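Local atomic coordinates of uncharacterized protein (Bacteroides ovatus, PDB entry 4IRT), a protein that is of unknown function but, as a putative neuraminidase with a BNR-repeat beta-propeller fold, may cleave sialic acid from glycans. Residues 7-12 against 58-63; 79-84 against 154-159; 276-281 against 300-305; 356-361 against 404-409. One frame throughout, in Å; residues are numbered along the deposited sequence. Where two conformers were deposited one is given.

Interaction 1 of 4, residues 7-12 against 58-63; sequences VEVGKG and WTLHRT
W58 lays its indole beside the strand of V7 and V9. CB already points at segment 7-12, and chi1 of -66° sets CG anti to the carbonyl carbon. CD1 is the first ring atom to meet the strand, 3.3 Å from E8 O. NE1 follows, 3.2 Å from the same carbonyl oxygen, which approaches the ring obliquely. V7 CG1 comes in at the ring edge, 3.8 Å from NE1. V7 and W58 meet here at about a right angle. Further along, CE2 and CZ2 are roofed by V9 CG2, which stands 3.5 Å above the ring plane toward the rim. V9 CA lies over the five-membered ring, 4.2 Å from its centroid and 24° off the normal, a CH-pi contact. The other branch of V9 serves L60: V9 CG1 is 3.9 Å from L60 CD2. L60 CD1 also touches V9 O, at 3.6 Å. Q35 and I37 of strand 34-40 and R51 of strand 45-52 also touch the indole. Strand 5-12 carries a classic beta bulge here, V9 and G10 sharing I403 as their opposite residue. The contact joins this strand to the outer edge of the neighbouring propeller sheet. Its chemistry is mainly apolar, so fit and dispersion across the indole face carry most of it, with the E8 carbonyl as the polar neighbour of the ring nitrogen.

Interaction 2 of 4, residues 79-84 against 154-159; sequences MIDGEG and NRYSLK
L158 pushes its two methyls into the turn formed by D81, G82 and E83. This is the tight part of the contact. CD1 touches both carboxylates, 3.7 Å from D81 CG and 3.7 Å from E83 OE1. CD2 presses on G82 CA at 3.7 Å. A side chain at G82 would collide with that methyl, so glycine fits the spot. D81 to G84 is a type I beta turn. D81 OD1 accepts from E83 N at 3.0 Å, an Asx turn. The N-H arrives from above the carboxylate plane, 43° out of it. The D81 torsion (chi1 70°) sets CG between the backbone N and the carbonyl carbon, folding the carboxylate back over the turn. D81 OD2 comes 3.6 Å from Y156 CE2, obliquely, with the two planes 8° apart. In this buried part a water donates to D81 OD2 and bonds Y156 OH. OD2 is also bonded to H87. Replacing D81 by an alanine would probably leave H87, this water and E83 N without their acceptor and let the turn flex. The looser side is the rim of E83 and L158. There a second water donates to L158 O and, at a short 2.5 Å, to E83 OE2, while E83 OE1 bonds H161. The turn links strands 76-80 and 86-90. Its partner lies at the end of strand 151-157 in the next sheet, and L137 of strand 137-143 touches both D81 and Y156.

Interaction 3 of 4, residues 276-281 against 300-305; sequences DVPQYR and TPFTLK
P278 lies over one face of the F302 ring. Its CG is 3.5 Å from the ring centroid and 18° off the normal, a CH-pi contact with the carbon displaced toward the rim. F302 CE2 is the nearest ring atom, 3.4 Å from that CG. P278 CB adds a second touch, near CE2 and CZ. The F302 ring reaches the proline although its CB points away from segment 276-281. Its chi1 of 70° places CG between the backbone N and the carbonyl carbon, and this swings the ring back over P278. L304 CD2 meets the ring at its edge, in plane. P301 is the third main contributor. Its CB is 3.4 Å from D276 O and 3.6 Å from D276 CG, and the two side chains run side by side in the same direction. V277 CG2 lies 3.8 Å from P301 N. Its other branch, CG1, rests on T300 O at 3.6 Å. The backbone N of F302 is buried here without a partner in the model. With a serine in place of F302, P278 would likely lose the flat surface it rests on, and a gap would open beside L304. The contact lays the long connection after strand 290-294 against the V277-P278 end of strand 278-285. That connection leads from one antiparallel sheet to the next, strand 318-322, as inter-blade loops do in a beta-propeller.

Interaction 4 of 4, residues 356-361 against 404-409; sequences DLTDFS and YVLETN
Y404 opens the contact by meeting F360 obliquely, Y404 CE1 being 4.1 Å from F360 CZ. In this beta-propeller, strand 401-407 is the middle strand of a sheet that brings the N-terminal strand 5-12 together with the C-terminal strands. That pairing is the usual way such a ring is closed. Segment 356-361 follows the last strand of the preceding sheet, and residues 357-360 run 145° from residues 404-408. Two residues on, L406 pushes one methyl into the loop. Its CG is anti to the backbone N (chi1 -165°), which sends CD1 toward both L357 and T358. CD1 lies 3.8 Å from L357 CB and 3.9 Å from T358 CG2. L382 and V384 of strand 381-385 border these leucines. Next comes T408, modelled in two conformers. In the one given, its CG2 is 4.2 Å from L357 CD1, so this touch is tentative, while OG1 turns to L380 O. The loop also braces itself. T358 CB stands over the centre of the F360 ring, 3.9 Å above its plane. T358 OG1 accepts from V339 N and donates to F360 O at 2.9 Å, in the carbonyl plane, with a C=O...donor angle of 152°.

Interactions 1 and 4 touch. Their centres are 18 Å apart, and strands 5-12 and 401-407 are neighbours in one sheet. V7 N and V405 O are 2.9 Å apart, a probable hydrogen bond, and W58 CZ2 packs on V405 CG2. That sheet therefore meets the following sheet through interaction 1 and the preceding one through interaction 4. Interactions 2 and 3 lie on opposite sides of the chain's centre, their centres 40 Å apart. Interaction 2 joins two successive sheets; interaction 3 packs an inter-sheet connection on strand 278-285. The nearest atoms of interactions 3 and 4 are about 10 Å apart. No active site is defined for this protein.

Interaction 1 of 4, residues 7-12 against 58-63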
loop_
_atom_site.group_PDB
_atom_site.type_symbol
_atom_site.label_atom_id
_atom_site.label_comp_id
_atom_site.label_asym_id
_atom_site.label_seq_id
_atom_site.Cartn_x
_atom_site.Cartn_y
_atom_site.Cartn_z
ATOM N N VAL A 7 0.482 -15.635 14.329
ATOM C CA VAL A 7 1.706 -16.373 14.188
ATOM C C VAL A 7 2.868 -15.437 14.541
ATOM O O VAL A 7 3.093 -14.410 13.874
ATOM C CB VAL A 7 1.873 -16.872 12.757
ATOM C CG1 VAL A 7 3.190 -17.613 12.651
ATOM C CG2 VAL A 7 0.690 -17.750 12.372
ATOM N N GLU A 8 3.575 -15.745 15.613
ATOM C CA GLU A 8 4.707 -14.910 15.989
ATOM C C GLU A 8 5.799 -14.951 14.922
ATOM O O GLU A 8 6.106 -16.027 14.361
ATOM C CB GLU A 8 5.284 -15.351 17.313
ATOM C CG GLU A 8 4.439 -15.022 18.518
ATOM C CD GLU A 8 5.153 -15.322 19.831
ATOM O OE1 GLU A 8 6.192 -15.991 19.805
ATOM O OE2 GLU A 8 4.667 -14.882 20.885
ATOM N N VAL A 9 6.376 -13.775 14.651
ATOM C CA VAL A 9 7.540 -13.661 13.806
ATOM C C VAL A 9 8.767 -13.306 14.651
ATOM O O VAL A 9 9.661 -14.149 14.897
ATOM C CB VAL A 9 7.338 -12.603 12.699
ATOM C CG1 VAL A 9 8.584 -12.525 11.837
ATOM C CG2 VAL A 9 6.111 -12.904 11.871
ATOM N N GLY A 10 8.789 -12.073 15.139
ATOM C CA GLY A 10 9.876 -11.588 15.975
ATOM C C GLY A 10 9.629 -10.147 16.398
ATOM O O GLY A 10 8.823 -9.466 15.816
ATOM N N LYS A 11 10.344 -9.686 17.411
ATOM C CA LYS A 11 10.171 -8.327 17.878
ATOM C C LYS A 11 10.800 -7.357 16.888
ATOM O O LYS A 11 11.848 -7.650 16.293
ATOM C CB LYS A 11 10.769 -8.167 19.261
ATOM C CG LYS A 11 9.978 -8.944 20.295
ATOM C CD LYS A 11 10.477 -8.742 21.708
ATOM C CE LYS A 11 9.505 -9.389 22.702
ATOM N NZ LYS A 11 9.884 -9.201 24.145
ATOM N N GLY A 12 10.160 -6.209 16.735
ATOM C CA GLY A 12 10.616 -5.187 15.806
ATOM C C GLY A 12 10.503 -3.815 16.401
ATOM O O GLY A 12 9.851 -3.629 17.422
ATOM N N TRP A 58 9.820 -19.601 11.460
ATOM C CA TRP A 58 10.484 -18.653 10.568
ATOM C C TRP A 58 12.002 -18.819 10.558
ATOM O O TRP A 58 12.619 -19.188 11.560
ATOM C CB TRP A 58 10.169 -17.221 10.994
ATOM C CG TRP A 58 8.728 -16.855 10.845
ATOM C CD1 TRP A 58 7.730 -17.078 11.748
ATOM C CD2 TRP A 58 8.128 -16.231 9.728
ATOM N NE1 TRP A 58 6.541 -16.628 11.247
ATOM C CE2 TRP A 58 6.759 -16.095 10.008
ATOM C CE3 TRP A 58 8.617 -15.743 8.508
ATOM C CZ2 TRP A 58 5.866 -15.500 9.106
ATOM C CZ3 TRP A 58 7.737 -15.175 7.616
ATOM C CH2 TRP A 58 6.368 -15.041 7.924
ATOM N N THR A 59 12.593 -18.568 9.398
ATOM C CA THR A 59 14.000 -18.320 9.290
ATOM C C THR A 59 14.123 -16.819 9.182
ATOM O O THR A 59 13.534 -16.207 8.313
ATOM C CB THR A 59 14.582 -19.039 8.063
ATOM O OG1 THR A 59 14.384 -20.454 8.241
ATOM C CG2 THR A 59 16.086 -18.794 7.899
ATOM N N LEU A 60 14.880 -16.225 10.090
ATOM C CA LEU A 60 15.052 -14.759 10.089
ATOM C C LEU A 60 16.508 -14.416 9.852
ATOM O O LEU A 60 17.406 -15.106 10.359
ATOM C CB LEU A 60 14.587 -14.154 11.408
ATOM C CG LEU A 60 13.134 -14.437 11.799
ATOM C CD1 LEU A 60 12.872 -13.939 13.213
ATOM C CD2 LEU A 60 12.153 -13.854 10.794
ATOM N N HIS A 61 16.754 -13.360 9.077
ATOM C CA HIS A 61 18.129 -12.967 8.705
ATOM C C HIS A 61 18.256 -11.466 8.880
ATOM O O HIS A 61 17.549 -10.704 8.214
ATOM C CB HIS A 61 18.449 -13.353 7.259
ATOM C CG HIS A 61 19.749 -12.804 6.762
ATOM N ND1 HIS A 61 20.974 -13.214 7.258
ATOM C CD2 HIS A 61 20.021 -11.867 5.828
ATOM C CE1 HIS A 61 21.939 -12.575 6.617
ATOM N NE2 HIS A 61 21.388 -11.722 5.780
ATOM N N ARG A 62 19.112 -11.050 9.812
ATOM C CA ARG A 62 19.466 -9.628 9.920
ATOM C C ARG A 62 20.438 -9.287 8.784
ATOM O O ARG A 62 21.531 -9.862 8.699
ATOM C CB ARG A 62 20.114 -9.310 11.266
ATOM C CG ARG A 62 20.186 -7.803 11.499
ATOM C CD ARG A 62 20.857 -7.432 12.798
ATOM N NE ARG A 62 22.295 -7.457 12.657
ATOM C CZ ARG A 62 23.161 -6.986 13.553
ATOM N NH1 ARG A 62 22.730 -6.416 14.683
ATOM N NH2 ARG A 62 24.477 -7.067 13.298
ATOM N N THR A 63 20.021 -8.399 7.892
ATOM C CA THR A 63 20.840 -8.025 6.751
ATOM C C THR A 63 21.942 -7.056 7.197
ATOM O O THR A 63 22.036 -6.686 8.376
ATOM C CB THR A 63 20.009 -7.355 5.636
ATOM O OG1 THR A 63 19.613 -6.029 6.056
ATOM C CG2 THR A 63 18.747 -8.172 5.303
#

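Interaction 2 of 4, residues 79-84 against 154-159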
loop_
_atom_site.group_PDB
_atom_site.type_symbol
_atom_site.label_atom_id
_atom_site.label_comp_id
_atom_site.label_asym_id
_atom_site.label_seq_id
_atom_site.Cartn_x
_atom_site.Cartn_y
_atom_site.Cartn_z
HETATM N N MSE A 79 9.205 -7.579 -2.747
HETATM C CA MSE A 79 8.435 -8.364 -3.714
HETATM C C MSE A 79 9.295 -9.485 -4.225
HETATM O O MSE A 79 10.515 -9.397 -4.178
HETATM C CB MSE A 79 8.015 -7.473 -4.891
HETATM C CG MSE A 79 7.139 -8.121 -5.961
HETATM SE SE MSE A 79 5.513 -8.962 -5.282
HETATM C CE MSE A 79 4.776 -7.515 -4.241
ATOM N N ILE A 80 8.669 -10.552 -4.719
ATOM C CA ILE A 80 9.382 -11.699 -5.274
ATOM C C ILE A 80 9.090 -11.744 -6.768
ATOM O O ILE A 80 7.934 -11.597 -7.191
ATOM C CB ILE A 80 8.929 -13.032 -4.662
ATOM C CG1 ILE A 80 8.783 -12.950 -3.125
ATOM C CG2 ILE A 80 9.892 -14.161 -5.077
ATOM C CD1 ILE A 80 10.058 -12.814 -2.353
ATOM N N ASP A 81 10.130 -11.916 -7.570
ATOM C CA ASP A 81 9.964 -12.020 -9.023
ATOM C C ASP A 81 9.690 -13.475 -9.423
ATOM O O ASP A 81 9.664 -14.368 -8.569
ATOM C CB ASP A 81 11.143 -11.371 -9.790
ATOM C CG ASP A 81 12.470 -12.144 -9.667
ATOM O OD1 ASP A 81 12.459 -13.348 -9.355
ATOM O OD2 ASP A 81 13.542 -11.515 -9.898
ATOM N N GLY A 82 9.540 -13.720 -10.718
ATOM C CA GLY A 82 9.137 -15.033 -11.214
ATOM C C GLY A 82 10.151 -16.138 -10.991
ATOM O O GLY A 82 9.807 -17.305 -11.116
ATOM N N GLU A 83 11.412 -15.779 -10.754
ATOM C CA GLU A 83 12.480 -16.740 -10.520
ATOM C C GLU A 83 12.724 -16.889 -9.040
ATOM O O GLU A 83 13.545 -17.693 -8.629
ATOM C CB GLU A 83 13.765 -16.308 -11.231
ATOM C CG GLU A 83 13.779 -16.645 -12.717
ATOM C CD GLU A 83 14.879 -15.941 -13.493
ATOM O OE1 GLU A 83 15.630 -15.104 -12.937
ATOM O OE2 GLU A 83 14.963 -16.201 -14.701
ATOM N N GLY A 84 11.968 -16.171 -8.226
ATOM C CA GLY A 84 12.030 -16.379 -6.806
ATOM C C GLY A 84 13.025 -15.482 -6.082
ATOM O O GLY A 84 13.335 -15.749 -4.927
ATOM N N ASN A 154 8.905 2.004 -13.374
ATOM C CA ASN A 154 9.854 1.144 -14.047
ATOM C C ASN A 154 9.343 -0.280 -14.128
ATOM O O ASN A 154 8.463 -0.678 -13.368
ATOM C CB ASN A 154 11.148 1.083 -13.249
ATOM C CG ASN A 154 11.855 2.415 -13.138
ATOM O OD1 ASN A 154 11.732 3.290 -13.989
ATOM N ND2 ASN A 154 12.638 2.561 -12.064
ATOM N N ARG A 155 9.952 -1.055 -15.021
ATOM C CA ARG A 155 9.653 -2.463 -15.180
ATOM C C ARG A 155 10.921 -3.296 -15.140
ATOM O O ARG A 155 11.935 -2.927 -15.737
ATOM C CB ARG A 155 8.915 -2.742 -16.495
ATOM C CG ARG A 155 8.593 -4.223 -16.731
ATOM C CD ARG A 155 7.701 -4.375 -17.951
ATOM N NE ARG A 155 7.506 -5.760 -18.400
ATOM C CZ ARG A 155 6.827 -6.087 -19.505
ATOM N NH1 ARG A 155 6.278 -5.144 -20.281
ATOM N NH2 ARG A 155 6.718 -7.353 -19.869
ATOM N N TYR A 156 10.849 -4.432 -14.455
ATOM C CA TYR A 156 11.959 -5.382 -14.376
ATOM C C TYR A 156 11.681 -6.548 -15.291
ATOM O O TYR A 156 10.712 -7.278 -15.096
ATOM C CB TYR A 156 12.123 -5.909 -12.962
ATOM C CG TYR A 156 13.288 -6.864 -12.797
ATOM C CD1 TYR A 156 14.600 -6.394 -12.816
ATOM C CD2 TYR A 156 13.082 -8.223 -12.608
ATOM C CE1 TYR A 156 15.683 -7.252 -12.646
ATOM C CE2 TYR A 156 14.164 -9.097 -12.431
ATOM C CZ TYR A 156 15.449 -8.598 -12.454
ATOM O OH TYR A 156 16.518 -9.432 -12.286
ATOM N N SER A 157 12.530 -6.709 -16.300
ATOM C CA SER A 157 12.385 -7.807 -17.255
ATOM C C SER A 157 13.105 -8.999 -16.677
ATOM O O SER A 157 14.309 -8.964 -16.489
ATOM C CB SER A 157 12.989 -7.448 -18.606
ATOM O OG SER A 157 13.057 -8.608 -19.439
ATOM N N LEU A 158 12.362 -10.050 -16.401
ATOM C CA LEU A 158 12.935 -11.262 -15.837
ATOM C C LEU A 158 13.910 -11.856 -16.836
ATOM O O LEU A 158 14.967 -12.372 -16.456
ATOM C CB LEU A 158 11.809 -12.256 -15.520
ATOM C CG LEU A 158 12.145 -13.405 -14.587
ATOM C CD1 LEU A 158 12.685 -12.880 -13.254
ATOM C CD2 LEU A 158 10.884 -14.236 -14.401
ATOM N N LYS A 159 13.561 -11.745 -18.114
ATOM C CA LYS A 159 14.360 -12.275 -19.216
ATOM C C LYS A 159 15.754 -11.655 -19.281
ATOM O O LYS A 159 16.753 -12.375 -19.315
ATOM C CB LYS A 159 13.625 -12.043 -20.543
ATOM C CG LYS A 159 14.009 -12.988 -21.669
ATOM C CD LYS A 159 12.788 -13.311 -22.525
ATOM C CE LYS A 159 13.097 -14.321 -23.618
ATOM N NZ LYS A 159 13.769 -13.684 -24.784
HETATM O O HOH W 1 15.897 -11.907 -11.070
HETATM O O HOH W 2 15.220 -15.206 -16.969
#

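Interaction 3 of 4, residues 276-281 against 300-305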
loop_
_atom_site.group_PDB
_atom_site.type_symbol
_atom_site.label_atom_id
_atom_site.label_comp_id
_atom_site.label_asym_id
_atom_site.label_seq_id
_atom_site.Cartn_x
_atom_site.Cartn_y
_atom_site.Cartn_z
ATOM N N ASP A 276 -18.569 16.791 11.419
ATOM C CA ASP A 276 -17.095 16.984 11.563
ATOM C C ASP A 276 -16.373 15.630 11.756
ATOM O O ASP A 276 -15.206 15.580 12.193
ATOM C CB ASP A 276 -16.767 17.927 12.727
ATOM C CG ASP A 276 -17.449 17.528 14.021
ATOM O OD1 ASP A 276 -18.203 16.524 14.021
ATOM O OD2 ASP A 276 -17.237 18.222 15.038
ATOM N N VAL A 277 -17.058 14.531 11.441
ATOM C CA VAL A 277 -16.521 13.187 11.714
ATOM C C VAL A 277 -16.134 12.413 10.442
ATOM O O VAL A 277 -16.991 11.988 9.676
ATOM C CB VAL A 277 -17.559 12.334 12.452
ATOM C CG1 VAL A 277 -17.011 10.944 12.740
ATOM C CG2 VAL A 277 -18.038 13.027 13.728
ATOM N N PRO A 278 -14.831 12.168 10.240
ATOM C CA PRO A 278 -14.420 11.394 9.072
ATOM C C PRO A 278 -14.967 9.983 9.154
ATOM O O PRO A 278 -15.068 9.432 10.255
ATOM C CB PRO A 278 -12.882 11.407 9.176
ATOM C CG PRO A 278 -12.581 12.623 10.001
ATOM C CD PRO A 278 -13.676 12.657 11.013
ATOM N N GLN A 279 -15.310 9.396 8.002
ATOM C CA GLN A 279 -15.898 8.070 7.948
ATOM C C GLN A 279 -15.194 7.285 6.878
ATOM O O GLN A 279 -14.879 7.836 5.817
ATOM C CB GLN A 279 -17.390 8.146 7.552
ATOM C CG GLN A 279 -18.257 9.010 8.450
ATOM C CD GLN A 279 -18.588 8.372 9.796
ATOM O OE1 GLN A 279 -18.244 7.214 10.069
ATOM N NE2 GLN A 279 -19.247 9.132 10.645
ATOM N N TYR A 280 -15.000 5.999 7.143
ATOM C CA TYR A 280 -14.455 5.078 6.175
ATOM C C TYR A 280 -15.396 4.867 4.977
ATOM O O TYR A 280 -16.629 4.855 5.115
ATOM C CB TYR A 280 -14.142 3.748 6.829
ATOM C CG TYR A 280 -12.908 3.700 7.686
ATOM C CD1 TYR A 280 -11.631 3.729 7.108
ATOM C CD2 TYR A 280 -12.993 3.591 9.096
ATOM C CE1 TYR A 280 -10.493 3.628 7.872
ATOM C CE2 TYR A 280 -11.824 3.517 9.877
ATOM C CZ TYR A 280 -10.603 3.521 9.260
ATOM O OH TYR A 280 -9.410 3.400 9.948
ATOM N N ARG A 281 -14.795 4.754 3.794
ATOM C CA ARG A 281 -15.489 4.671 2.531
ATOM C C ARG A 281 -14.900 3.606 1.642
ATOM O O ARG A 281 -13.713 3.326 1.710
ATOM C CB ARG A 281 -15.310 5.989 1.767
ATOM C CG ARG A 281 -15.601 7.208 2.607
ATOM C CD ARG A 281 -17.084 7.430 2.854
ATOM N NE ARG A 281 -17.297 8.591 3.733
ATOM C CZ ARG A 281 -18.403 9.336 3.781
ATOM N NH1 ARG A 281 -19.432 9.014 3.025
ATOM N NH2 ARG A 281 -18.487 10.382 4.607
ATOM N N THR A 300 -16.864 10.050 16.722
ATOM C CA THR A 300 -15.802 10.864 17.299
ATOM C C THR A 300 -15.081 11.668 16.210
ATOM O O THR A 300 -14.469 11.092 15.312
ATOM C CB THR A 300 -14.783 9.977 18.030
ATOM O OG1 THR A 300 -15.506 9.070 18.868
ATOM C CG2 THR A 300 -13.805 10.799 18.875
ATOM N N PRO A 301 -15.193 13.001 16.281
ATOM C CA PRO A 301 -14.594 13.880 15.293
ATOM C C PRO A 301 -13.093 13.946 15.382
ATOM O O PRO A 301 -12.520 13.707 16.446
ATOM C CB PRO A 301 -15.180 15.257 15.617
ATOM C CG PRO A 301 -15.565 15.185 17.060
ATOM C CD PRO A 301 -16.007 13.756 17.260
ATOM N N PHE A 302 -12.466 14.247 14.246
ATOM C CA PHE A 302 -11.089 14.721 14.228
ATOM C C PHE A 302 -10.914 15.487 12.935
ATOM O O PHE A 302 -11.781 15.448 12.062
ATOM C CB PHE A 302 -10.042 13.596 14.351
ATOM C CG PHE A 302 -9.928 12.698 13.146
ATOM C CD1 PHE A 302 -9.034 12.982 12.117
ATOM C CD2 PHE A 302 -10.679 11.533 13.068
ATOM C CE1 PHE A 302 -8.911 12.120 11.031
ATOM C CE2 PHE A 302 -10.576 10.678 11.977
ATOM C CZ PHE A 302 -9.686 10.963 10.963
ATOM N N THR A 303 -9.794 16.187 12.825
ATOM C CA THR A 303 -9.469 16.923 11.604
ATOM C C THR A 303 -8.031 16.686 11.278
ATOM O O THR A 303 -7.204 16.493 12.179
ATOM C CB THR A 303 -9.768 18.437 11.719
ATOM O OG1 THR A 303 -9.583 19.044 10.430
ATOM C CG2 THR A 303 -8.883 19.125 12.759
ATOM N N LEU A 304 -7.733 16.662 9.983
ATOM C CA LEU A 304 -6.365 16.496 9.497
ATOM C C LEU A 304 -5.567 17.800 9.568
ATOM O O LEU A 304 -4.328 17.768 9.697
ATOM C CB LEU A 304 -6.389 16.005 8.048
ATOM C CG LEU A 304 -7.067 14.660 7.773
ATOM C CD1 LEU A 304 -7.146 14.336 6.283
ATOM C CD2 LEU A 304 -6.313 13.579 8.545
ATOM N N LYS A 305 -6.257 18.932 9.454
ATOM C CA LYS A 305 -5.620 20.244 9.452
ATOM C C LYS A 305 -4.816 20.479 10.734
ATOM O O LYS A 305 -5.279 20.148 11.832
ATOM C CB LYS A 305 -6.679 21.340 9.276
ATOM C CG LYS A 305 -6.132 22.763 9.147
ATOM C CD LYS A 305 -7.235 23.766 8.799
ATOM C CE LYS A 305 -6.665 25.161 8.513
ATOM N NZ LYS A 305 -7.717 26.210 8.324
#

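Interaction 4 of 4, residues 356-361 against 404-409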
loop_
_atom_site.group_PDB
_atom_site.type_symbol
_atom_site.label_atom_id
_atom_site.label_comp_id
_atom_site.label_asym_id
_atom_site.label_seq_id
_atom_site.Cartn_x
_atom_site.Cartn_y
_atom_site.Cartn_z
ATOM N N ASP A 356 -13.486 -7.253 15.655
ATOM C CA ASP A 356 -12.103 -6.972 15.991
ATOM C C ASP A 356 -11.305 -8.241 15.793
ATOM O O ASP A 356 -11.724 -9.308 16.246
ATOM C CB ASP A 356 -12.006 -6.492 17.451
ATOM C CG ASP A 356 -12.689 -5.150 17.672
ATOM O OD1 ASP A 356 -12.626 -4.261 16.780
ATOM O OD2 ASP A 356 -13.339 -4.976 18.736
ATOM N N LEU A 357 -10.164 -8.122 15.139
ATOM C CA LEU A 357 -9.302 -9.266 14.861
ATOM C C LEU A 357 -8.233 -9.465 15.950
ATOM O O LEU A 357 -7.685 -10.553 16.053
ATOM C CB LEU A 357 -8.644 -9.138 13.492
ATOM C CG LEU A 357 -9.558 -8.860 12.310
ATOM C CD1 LEU A 357 -8.793 -8.865 11.008
ATOM C CD2 LEU A 357 -10.688 -9.861 12.246
ATOM N N THR A 358 -7.934 -8.422 16.734
ATOM C CA THR A 358 -7.077 -8.544 17.901
ATOM C C THR A 358 -7.836 -8.083 19.135
ATOM O O THR A 358 -8.753 -7.271 19.051
ATOM C CB THR A 358 -5.776 -7.714 17.796
ATOM O OG1 THR A 358 -6.057 -6.314 17.637
ATOM C CG2 THR A 358 -4.879 -8.215 16.642
ATOM N N ASP A 359 -7.455 -8.615 20.285
ATOM C CA ASP A 359 -8.065 -8.181 21.536
ATOM C C ASP A 359 -7.234 -7.078 22.185
ATOM O O ASP A 359 -7.624 -6.542 23.214
ATOM C CB ASP A 359 -8.302 -9.366 22.492
ATOM C CG ASP A 359 -7.016 -10.032 22.972
ATOM O OD1 ASP A 359 -5.930 -9.425 22.894
ATOM O OD2 ASP A 359 -7.109 -11.184 23.457
ATOM N N PHE A 360 -6.099 -6.758 21.574
ATOM C CA PHE A 360 -5.170 -5.729 22.070
ATOM C C PHE A 360 -5.016 -4.572 21.084
ATOM O O PHE A 360 -5.205 -4.737 19.881
ATOM C CB PHE A 360 -3.764 -6.328 22.384
ATOM C CG PHE A 360 -3.119 -7.024 21.224
ATOM C CD1 PHE A 360 -2.343 -6.341 20.310
ATOM C CD2 PHE A 360 -3.313 -8.400 21.033
ATOM C CE1 PHE A 360 -1.744 -6.992 19.235
ATOM C CE2 PHE A 360 -2.723 -9.065 19.956
ATOM C CZ PHE A 360 -1.936 -8.351 19.050
ATOM N N SER A 361 -4.628 -3.421 21.614
ATOM C CA SER A 361 -4.352 -2.215 20.814
ATOM C C SER A 361 -3.050 -2.344 20.067
ATOM O O SER A 361 -2.046 -2.775 20.633
ATOM C CB SER A 361 -4.228 -0.991 21.724
ATOM O OG SER A 361 -3.691 0.100 21.019
ATOM N N TYR A 404 3.545 -10.082 14.236
ATOM C CA TYR A 404 2.801 -11.308 13.904
ATOM C C TYR A 404 2.360 -11.319 12.467
ATOM O O TYR A 404 2.148 -10.250 11.856
ATOM C CB TYR A 404 1.516 -11.374 14.705
ATOM C CG TYR A 404 1.666 -11.242 16.199
ATOM C CD1 TYR A 404 1.647 -9.999 16.809
ATOM C CD2 TYR A 404 1.786 -12.366 17.002
ATOM C CE1 TYR A 404 1.776 -9.882 18.193
ATOM C CE2 TYR A 404 1.899 -12.272 18.381
ATOM C CZ TYR A 404 1.883 -11.022 18.968
ATOM O OH TYR A 404 2.016 -10.927 20.327
ATOM N N VAL A 405 2.136 -12.515 11.929
ATOM C CA VAL A 405 1.241 -12.619 10.796
ATOM C C VAL A 405 -0.115 -13.059 11.345
ATOM O O VAL A 405 -0.232 -14.118 11.996
ATOM C CB VAL A 405 1.773 -13.589 9.726
ATOM C CG1 VAL A 405 0.733 -13.789 8.636
ATOM C CG2 VAL A 405 3.080 -13.076 9.160
ATOM N N LEU A 406 -1.124 -12.238 11.107
ATOM C CA LEU A 406 -2.461 -12.567 11.507
ATOM C C LEU A 406 -3.142 -13.278 10.346
ATOM O O LEU A 406 -3.364 -12.694 9.250
ATOM C CB LEU A 406 -3.206 -11.303 11.938
ATOM C CG LEU A 406 -4.513 -11.496 12.724
ATOM C CD1 LEU A 406 -4.982 -10.168 13.299
ATOM C CD2 LEU A 406 -5.606 -12.062 11.841
ATOM N N GLU A 407 -3.436 -14.551 10.580
ATOM C CA GLU A 407 -4.077 -15.407 9.589
ATOM C C GLU A 407 -5.578 -15.312 9.842
ATOM O O GLU A 407 -6.097 -15.842 10.820
ATOM C CB GLU A 407 -3.575 -16.845 9.743
ATOM C CG GLU A 407 -2.059 -16.977 9.641
ATOM C CD GLU A 407 -1.554 -18.418 9.687
ATOM O OE1 GLU A 407 -2.164 -19.265 10.391
ATOM O OE2 GLU A 407 -0.540 -18.698 9.014
ATOM N N THR A 408 -6.270 -14.611 8.970
ATOM C CA THR A 408 -7.641 -14.226 9.255
ATOM C C THR A 408 -8.590 -15.366 8.935
ATOM O O THR A 408 -8.501 -15.982 7.866
ATOM C CB THR A 408 -8.090 -13.021 8.424
ATOM O OG1 THR A 408 -8.160 -13.412 7.053
ATOM C CG2 THR A 408 -7.142 -11.847 8.592
ATOM N N ASN A 409 -9.490 -15.649 9.874
ATOM C CA ASN A 409 -10.592 -16.554 9.639
ATOM C C ASN A 409 -11.742 -15.731 9.027
ATOM O O ASN A 409 -12.205 -14.746 9.636
ATOM C CB ASN A 409 -11.023 -17.181 10.967
ATOM C CG ASN A 409 -12.097 -18.237 10.804
ATOM O OD1 ASN A 409 -12.648 -18.442 9.718
ATOM N ND2 ASN A 409 -12.409 -18.913 11.904
#